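Local structure of ORF48 (Lactococcus phage TP901-1, 3U6X) at residues V[50-54]-V[55-59]; V[21-25]-V[26-30]. The protein is probably a structural component of the phage tail baseplate, contributing an immunoglobulin-like domain of the upper baseplate protein that assembles with other protein chains. One frame throughout, in Å; residues are numbered along the deposited sequence.

Overall arrangement
Both contacts are local turns at ends of strands of one antiparallel sheet, on opposite sides of the chain's centre. Contact 2 (21-25 with 26-30) comes first in the chain: it is the turn by which the polypeptide leaves strand 16-22 for the long loop toward strand 43-53. Contact 1 (50-54 with 55-59) then closes the hairpin of strands 43-53 and 56-60. Strands 16-22 and 43-53 are neighbours in the sheet, yet the contacts do not touch: their centres lie 30 Å apart and their nearest atoms about 14 Å. Both meet other chains. At contact 1 a second copy of this protein continues the sheet, and contact 2 packs on chains of another protein.

Contact 1: V[50-54]-V[55-59]; sequences LSYDR and QKVYV
D53 and Y58, with Y52 and V57 on the other face, meet across a beta hairpin whose strands 50-53 and 56-59 are joined by a type II turn with R54 and Q55 at its corners. Q55 takes the positive phi of the second corner, a place more often given to glycine or asparagine. The backbone bonds D53 N to K56 O and Y58 N to S51 O (2.7 Å) set the register.

On the face of L50, Y52, V57 and V59, apolar side chains lie side by side. L50 CD2 reaches V59 CG2 at 3.8 Å, while V57 turns both methyls to the ring of Y52, CG1 lying 3.5 Å from CE1. A tyrosine suits this buried place because its flank is apolar and its OH is bonded to P14 O.

The face of S51, D53, K56 and Y58 is more polar. D53 OD1 is held by T42 of the second subunit, in which a strand also pairs with S51 and Y52. With Y58 CG beside its backbone N (chi1 -54°), the ring slants toward the turn, its plane 87° from the D53 carboxylate. Y58 OH donates to the anti side of D53 OD2 at 2.6 Å, 22° out of the carboxylate plane.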
ATOM      1  N   LEU V  50     -10.525  49.174 -25.498  1.00 40.80           N
ATOM      2  CA  LEU V  50     -11.593  48.209 -25.249  1.00 39.16           C
ATOM      3  C   LEU V  50     -12.745  48.745 -24.370  1.00 41.32           C
ATOM      4  O   LEU V  50     -12.563  49.532 -23.423  1.00 39.33           O
ATOM      5  CB  LEU V  50     -11.048  46.845 -24.762  1.00 38.85           C
ATOM      6  CG  LEU V  50      -9.931  46.219 -25.605  1.00 42.62           C
ATOM      7  CD1 LEU V  50      -9.377  45.008 -24.948  1.00 42.45           C
ATOM      8  CD2 LEU V  50     -10.391  45.901 -26.997  1.00 44.11           C
ATOM      9  N   SER V  51     -13.940  48.317 -24.746  1.00 38.18           N
ATOM     10  CA  SER V  51     -15.224  48.714 -24.200  1.00 38.25           C
ATOM     11  C   SER V  51     -16.104  47.440 -24.169  1.00 40.99           C
ATOM     12  O   SER V  51     -16.093  46.669 -25.137  1.00 40.04           O
ATOM     13  CB  SER V  51     -15.834  49.736 -25.154  1.00 43.09           C
ATOM     14  OG  SER V  51     -16.661  50.647 -24.465  1.00 59.11           O
ATOM     15  N   TYR V  52     -16.894  47.242 -23.094  1.00 37.70           N
ATOM     16  CA  TYR V  52     -17.686  46.017 -22.956  1.00 37.42           C
ATOM     17  C   TYR V  52     -19.155  46.129 -22.587  1.00 43.89           C
ATOM     18  O   TYR V  52     -19.535  46.807 -21.621  1.00 43.51           O
ATOM     19  CB  TYR V  52     -17.034  45.095 -21.896  1.00 37.49           C
ATOM     20  CG  TYR V  52     -15.610  44.681 -22.171  1.00 37.00           C
ATOM     21  CD1 TYR V  52     -15.331  43.503 -22.849  1.00 39.32           C
ATOM     22  CD2 TYR V  52     -14.537  45.452 -21.723  1.00 36.21           C
ATOM     23  CE1 TYR V  52     -14.020  43.097 -23.079  1.00 40.87           C
ATOM     24  CE2 TYR V  52     -13.226  45.079 -21.986  1.00 36.34           C
ATOM     25  CZ  TYR V  52     -12.973  43.887 -22.645  1.00 42.74           C
ATOM     26  OH  TYR V  52     -11.699  43.464 -22.889  1.00 42.17           O
ATOM     27  N   ASP V  53     -19.955  45.325 -23.281  1.00 42.34           N
ATOM     28  CA  ASP V  53     -21.370  45.056 -23.009  1.00 43.26           C
ATOM     29  C   ASP V  53     -21.482  43.538 -22.792  1.00 48.62           C
ATOM     30  O   ASP V  53     -20.477  42.829 -22.990  1.00 49.04           O
ATOM     31  CB  ASP V  53     -22.261  45.507 -24.175  1.00 45.06           C
ATOM     32  CG  ASP V  53     -22.672  46.971 -24.137  1.00 56.51           C
ATOM     33  OD1 ASP V  53     -22.625  47.585 -23.032  1.00 57.89           O
ATOM     34  OD2 ASP V  53     -23.063  47.502 -25.202  1.00 60.97           O
ATOM     35  N   ARG V  54     -22.672  43.028 -22.380  1.00 44.81           N
ATOM     36  CA  ARG V  54     -22.907  41.582 -22.208  1.00 43.99           C
ATOM     37  C   ARG V  54     -22.586  40.857 -23.517  1.00 46.51           C
ATOM     38  O   ARG V  54     -23.169  41.177 -24.548  1.00 45.66           O
ATOM     39  CB  ARG V  54     -24.367  41.313 -21.798  1.00 43.57           C
ATOM     40  CG  ARG V  54     -24.554  40.306 -20.664  1.00 51.39           C
ATOM     41  CD  ARG V  54     -24.752  38.875 -21.126  1.00 57.29           C
ATOM     42  NE  ARG V  54     -26.133  38.586 -21.520  1.00 63.61           N
ATOM     43  CZ  ARG V  54     -26.700  37.380 -21.509  1.00 69.19           C
ATOM     44  NH1 ARG V  54     -26.031  36.325 -21.059  1.00 50.53           N
ATOM     45  NH2 ARG V  54     -27.944  37.223 -21.932  1.00 60.29           N
ATOM     46  N   GLN V  55     -21.577  39.984 -23.498  1.00 43.49           N
ATOM     47  CA  GLN V  55     -21.131  39.167 -24.646  1.00 43.53           C
ATOM     48  C   GLN V  55     -20.752  39.944 -25.908  1.00 49.09           C
ATOM     49  O   GLN V  55     -20.874  39.420 -27.017  1.00 48.85           O
ATOM     50  CB  GLN V  55     -22.140  38.050 -24.952  1.00 44.31           C
ATOM     51  CG  GLN V  55     -22.386  37.131 -23.758  1.00 49.64           C
ATOM     52  CD  GLN V  55     -23.333  35.994 -24.043  1.00 61.09           C
ATOM     53  OE1 GLN V  55     -24.049  35.962 -25.053  1.00 56.57           O
ATOM     54  NE2 GLN V  55     -23.352  35.030 -23.143  1.00 49.87           N
ATOM     55  N   LYS V  56     -20.259  41.186 -25.723  1.00 46.61           N
ATOM     56  CA  LYS V  56     -19.862  42.086 -26.808  1.00 46.59           C
ATOM     57  C   LYS V  56     -18.658  42.909 -26.381  1.00 48.90           C
ATOM     58  O   LYS V  56     -18.698  43.558 -25.332  1.00 48.04           O
ATOM     59  CB  LYS V  56     -21.027  43.038 -27.150  1.00 49.90           C
ATOM     60  CG  LYS V  56     -21.651  42.823 -28.523  1.00 70.41           C
ATOM     61  CD  LYS V  56     -22.985  43.589 -28.696  1.00 80.68           C
ATOM     62  CE  LYS V  56     -24.191  42.789 -28.238  1.00 92.58           C
ATOM     63  NZ  LYS V  56     -24.604  41.772 -29.247  1.00100.77           N
ATOM     64  N   VAL V  57     -17.586  42.881 -27.193  1.00 44.44           N
ATOM     65  CA  VAL V  57     -16.389  43.686 -26.983  1.00 43.28           C
ATOM     66  C   VAL V  57     -16.364  44.704 -28.119  1.00 47.04           C
ATOM     67  O   VAL V  57     -16.447  44.327 -29.289  1.00 46.79           O
ATOM     68  CB  VAL V  57     -15.064  42.863 -26.982  1.00 46.21           C
ATOM     69  CG1 VAL V  57     -13.900  43.712 -26.498  1.00 45.65           C
ATOM     70  CG2 VAL V  57     -15.180  41.624 -26.128  1.00 46.10           C
ATOM     71  N   TYR V  58     -16.215  45.979 -27.778  1.00 43.01           N
ATOM     72  CA  TYR V  58     -16.039  47.032 -28.766  1.00 42.58           C
ATOM     73  C   TYR V  58     -14.540  47.341 -28.824  1.00 46.65           C
ATOM     74  O   TYR V  58     -13.968  47.742 -27.819  1.00 46.57           O
ATOM     75  CB  TYR V  58     -16.880  48.257 -28.418  1.00 43.35           C
ATOM     76  CG  TYR V  58     -18.341  47.923 -28.218  1.00 44.75           C
ATOM     77  CD1 TYR V  58     -19.192  47.742 -29.307  1.00 46.83           C
ATOM     78  CD2 TYR V  58     -18.882  47.812 -26.940  1.00 44.74           C
ATOM     79  CE1 TYR V  58     -20.536  47.411 -29.126  1.00 47.03           C
ATOM     80  CE2 TYR V  58     -20.226  47.497 -26.747  1.00 45.00           C
ATOM     81  CZ  TYR V  58     -21.049  47.297 -27.842  1.00 50.69           C
ATOM     82  OH  TYR V  58     -22.369  46.984 -27.640  1.00 49.21           O
ATOM     83  N   VAL V  59     -13.898  47.020 -29.955  1.00 43.36           N
ATOM     84  CA  VAL V  59     -12.465  47.167 -30.190  1.00 43.13           C
ATOM     85  C   VAL V  59     -12.210  48.386 -31.056  1.00 50.19           C
ATOM     86  O   VAL V  59     -12.545  48.391 -32.241  1.00 49.87           O
ATOM     87  CB  VAL V  59     -11.866  45.884 -30.822  1.00 46.35           C
ATOM     88  CG1 VAL V  59     -10.353  45.974 -30.912  1.00 45.78           C
ATOM     89  CG2 VAL V  59     -12.278  44.632 -30.038  1.00 46.02           C
TER

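Contact 2: V[21-25]-V[26-30]; sequences YKNAI and GTETD
A beta turn from A24 to T27, type II by its backbone angles, bends the chain just after strand 16-22. G26 fills its second corner with phi 80°, a value that glycine takes easily, and N23 just ahead also has a positive phi, which asparagine tolerates well.

The carbonyl of A24 closes the turn by accepting two bonds from T27: its N at 2.9 Å, and its hydroxyl OG1 at 2.7 Å. Both donors approach from the same face of the carbonyl plane. Threonine suits the place because its beta-branch puts a hydroxyl close to the backbone: chi1 of 66° sets OG1 between its own N and carbonyl carbon, within bonding distance of A24 O.

E28 bends at chi2 (106°), which carries its carboxylate back toward the turn, near G26. There OE1 takes a weak bond from G26 N at 2.8 Å, and OE2 is joined to N23 O by a water 2.7 Å from that oxygen. A second water spans N23 OD1 and T29 N, lying 2.8 Å from N23 OD1.

T27 rests on I82 of strand 78-83 and V87 of strand 86-92, while I25 makes backbone hydrogen bonds to a chain of another protein, so the turn lies between its own sheet and that partner.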
ATOM      1  N   TYR V  21      -0.341  41.773 -39.888  1.00 40.56           N
ATOM      2  CA  TYR V  21       0.737  41.109 -40.622  1.00 39.89           C
ATOM      3  C   TYR V  21       0.333  40.791 -42.066  1.00 46.99           C
ATOM      4  O   TYR V  21      -0.855  40.671 -42.388  1.00 46.32           O
ATOM      5  CB  TYR V  21       1.258  39.846 -39.892  1.00 39.42           C
ATOM      6  CG  TYR V  21       0.171  38.893 -39.447  1.00 38.72           C
ATOM      7  CD1 TYR V  21      -0.426  39.023 -38.194  1.00 39.58           C
ATOM      8  CD2 TYR V  21      -0.274  37.873 -40.284  1.00 38.89           C
ATOM      9  CE1 TYR V  21      -1.470  38.193 -37.807  1.00 38.68           C
ATOM     10  CE2 TYR V  21      -1.301  37.020 -39.895  1.00 39.70           C
ATOM     11  CZ  TYR V  21      -1.907  37.194 -38.660  1.00 47.43           C
ATOM     12  OH  TYR V  21      -2.915  36.351 -38.271  1.00 50.04           O
ATOM     13  N   LYS V  22       1.356  40.658 -42.921  1.00 46.13           N
ATOM     14  CA  LYS V  22       1.288  40.411 -44.348  1.00 47.20           C
ATOM     15  C   LYS V  22       1.944  39.053 -44.681  1.00 54.65           C
ATOM     16  O   LYS V  22       2.889  38.622 -44.004  1.00 55.24           O
ATOM     17  CB  LYS V  22       2.065  41.551 -45.046  1.00 50.01           C
ATOM     18  CG  LYS V  22       1.850  41.694 -46.548  1.00 72.45           C
ATOM     19  CD  LYS V  22       2.567  42.909 -47.139  1.00 85.37           C
ATOM     20  CE  LYS V  22       1.755  44.187 -47.027  1.00106.52           C
ATOM     21  NZ  LYS V  22       2.041  45.135 -48.145  1.00119.84           N
ATOM     22  N   ASN V  23       1.482  38.418 -45.771  1.00 52.25           N
ATOM     23  CA  ASN V  23       2.041  37.172 -46.303  1.00 52.02           C
ATOM     24  C   ASN V  23       1.979  35.937 -45.406  1.00 56.03           C
ATOM     25  O   ASN V  23       2.792  35.022 -45.561  1.00 55.62           O
ATOM     26  CB  ASN V  23       3.436  37.391 -46.938  1.00 50.56           C
ATOM     27  CG  ASN V  23       3.367  38.071 -48.283  1.00 74.53           C
ATOM     28  OD1 ASN V  23       2.520  37.744 -49.135  1.00 68.40           O
ATOM     29  ND2 ASN V  23       4.285  39.005 -48.511  1.00 64.16           N
ATOM     30  N   ALA V  24       0.984  35.860 -44.522  1.00 52.45           N
ATOM     31  CA  ALA V  24       0.828  34.690 -43.668  1.00 52.23           C
ATOM     32  C   ALA V  24       0.454  33.496 -44.559  1.00 56.27           C
ATOM     33  O   ALA V  24       0.016  33.679 -45.688  1.00 56.38           O
ATOM     34  CB  ALA V  24      -0.261  34.952 -42.637  1.00 52.81           C
ATOM     35  N   ILE V  25       0.659  32.292 -44.069  1.00 52.49           N
ATOM     36  CA  ILE V  25       0.355  31.042 -44.749  1.00 52.13           C
ATOM     37  C   ILE V  25      -1.012  31.096 -45.468  1.00 55.50           C
ATOM     38  O   ILE V  25      -2.012  31.466 -44.851  1.00 54.93           O
ATOM     39  CB  ILE V  25       0.556  29.904 -43.677  1.00 55.33           C
ATOM     40  CG1 ILE V  25       1.751  29.029 -43.988  1.00 56.41           C
ATOM     41  CG2 ILE V  25      -0.669  29.078 -43.253  1.00 55.81           C
ATOM     42  CD1 ILE V  25       3.045  29.643 -43.597  1.00 68.14           C
ATOM     43  N   GLY V  26      -1.000  30.866 -46.781  1.00 52.09           N
ATOM     44  CA  GLY V  26      -2.199  30.851 -47.610  1.00 52.49           C
ATOM     45  C   GLY V  26      -2.752  32.196 -48.034  1.00 59.08           C
ATOM     46  O   GLY V  26      -3.843  32.239 -48.614  1.00 59.56           O
ATOM     47  N   THR V  27      -2.022  33.307 -47.762  1.00 56.38           N
ATOM     48  CA  THR V  27      -2.470  34.648 -48.163  1.00 56.33           C
ATOM     49  C   THR V  27      -1.575  35.207 -49.258  1.00 62.03           C
ATOM     50  O   THR V  27      -1.918  36.215 -49.876  1.00 62.72           O
ATOM     51  CB  THR V  27      -2.620  35.605 -46.971  1.00 58.08           C
ATOM     52  OG1 THR V  27      -1.339  35.852 -46.408  1.00 54.62           O
ATOM     53  CG2 THR V  27      -3.586  35.095 -45.920  1.00 54.43           C
ATOM     54  N   GLU V  28      -0.431  34.548 -49.502  1.00 58.70           N
ATOM     55  CA  GLU V  28       0.541  34.930 -50.523  1.00 58.95           C
ATOM     56  C   GLU V  28      -0.110  35.000 -51.911  1.00 65.38           C
ATOM     57  O   GLU V  28      -0.922  34.136 -52.243  1.00 64.77           O
ATOM     58  CB  GLU V  28       1.721  33.946 -50.536  1.00 60.11           C
ATOM     59  CG  GLU V  28       2.318  33.629 -49.171  1.00 68.12           C
ATOM     60  CD  GLU V  28       2.015  32.252 -48.586  1.00 82.78           C
ATOM     61  OE1 GLU V  28       0.855  31.788 -48.698  1.00 69.83           O
ATOM     62  OE2 GLU V  28       2.933  31.656 -47.974  1.00 66.56           O
ATOM     63  N   THR V  29       0.215  36.049 -52.699  1.00 64.12           N
ATOM     64  CA  THR V  29      -0.355  36.304 -54.029  1.00 64.82           C
ATOM     65  C   THR V  29      -0.163  35.139 -55.000  1.00 69.88           C
ATOM     66  O   THR V  29      -1.144  34.660 -55.577  1.00 68.62           O
ATOM     67  CB  THR V  29       0.138  37.655 -54.606  1.00 74.60           C
ATOM     68  OG1 THR V  29      -0.057  38.689 -53.646  1.00 76.63           O
ATOM     69  CG2 THR V  29      -0.582  38.040 -55.895  1.00 72.30           C
ATOM     70  N   ASP V  30       1.088  34.673 -55.158  1.00 68.34           N
ATOM     71  CA  ASP V  30       1.410  33.610 -56.104  1.00 69.18           C
ATOM     72  C   ASP V  30       1.421  32.172 -55.528  1.00 70.35           C
ATOM     73  O   ASP V  30       2.187  31.311 -55.976  1.00 69.12           O
ATOM     74  CB  ASP V  30       2.661  33.978 -56.939  1.00 72.72           C
ATOM     75  CG  ASP V  30       2.607  33.563 -58.408  1.00 97.12           C
ATOM     76  OD1 ASP V  30       1.518  33.717 -59.043  1.00 99.11           O
ATOM     77  OD2 ASP V  30       3.658  33.118 -58.939  1.00108.06           O
TER
HETATM   78  O   HOH W   1       4.164  32.714 -45.749  1.00 54.71           O
HETATM   79  O   HOH W   2       2.492  37.486 -51.961  1.00 63.27           O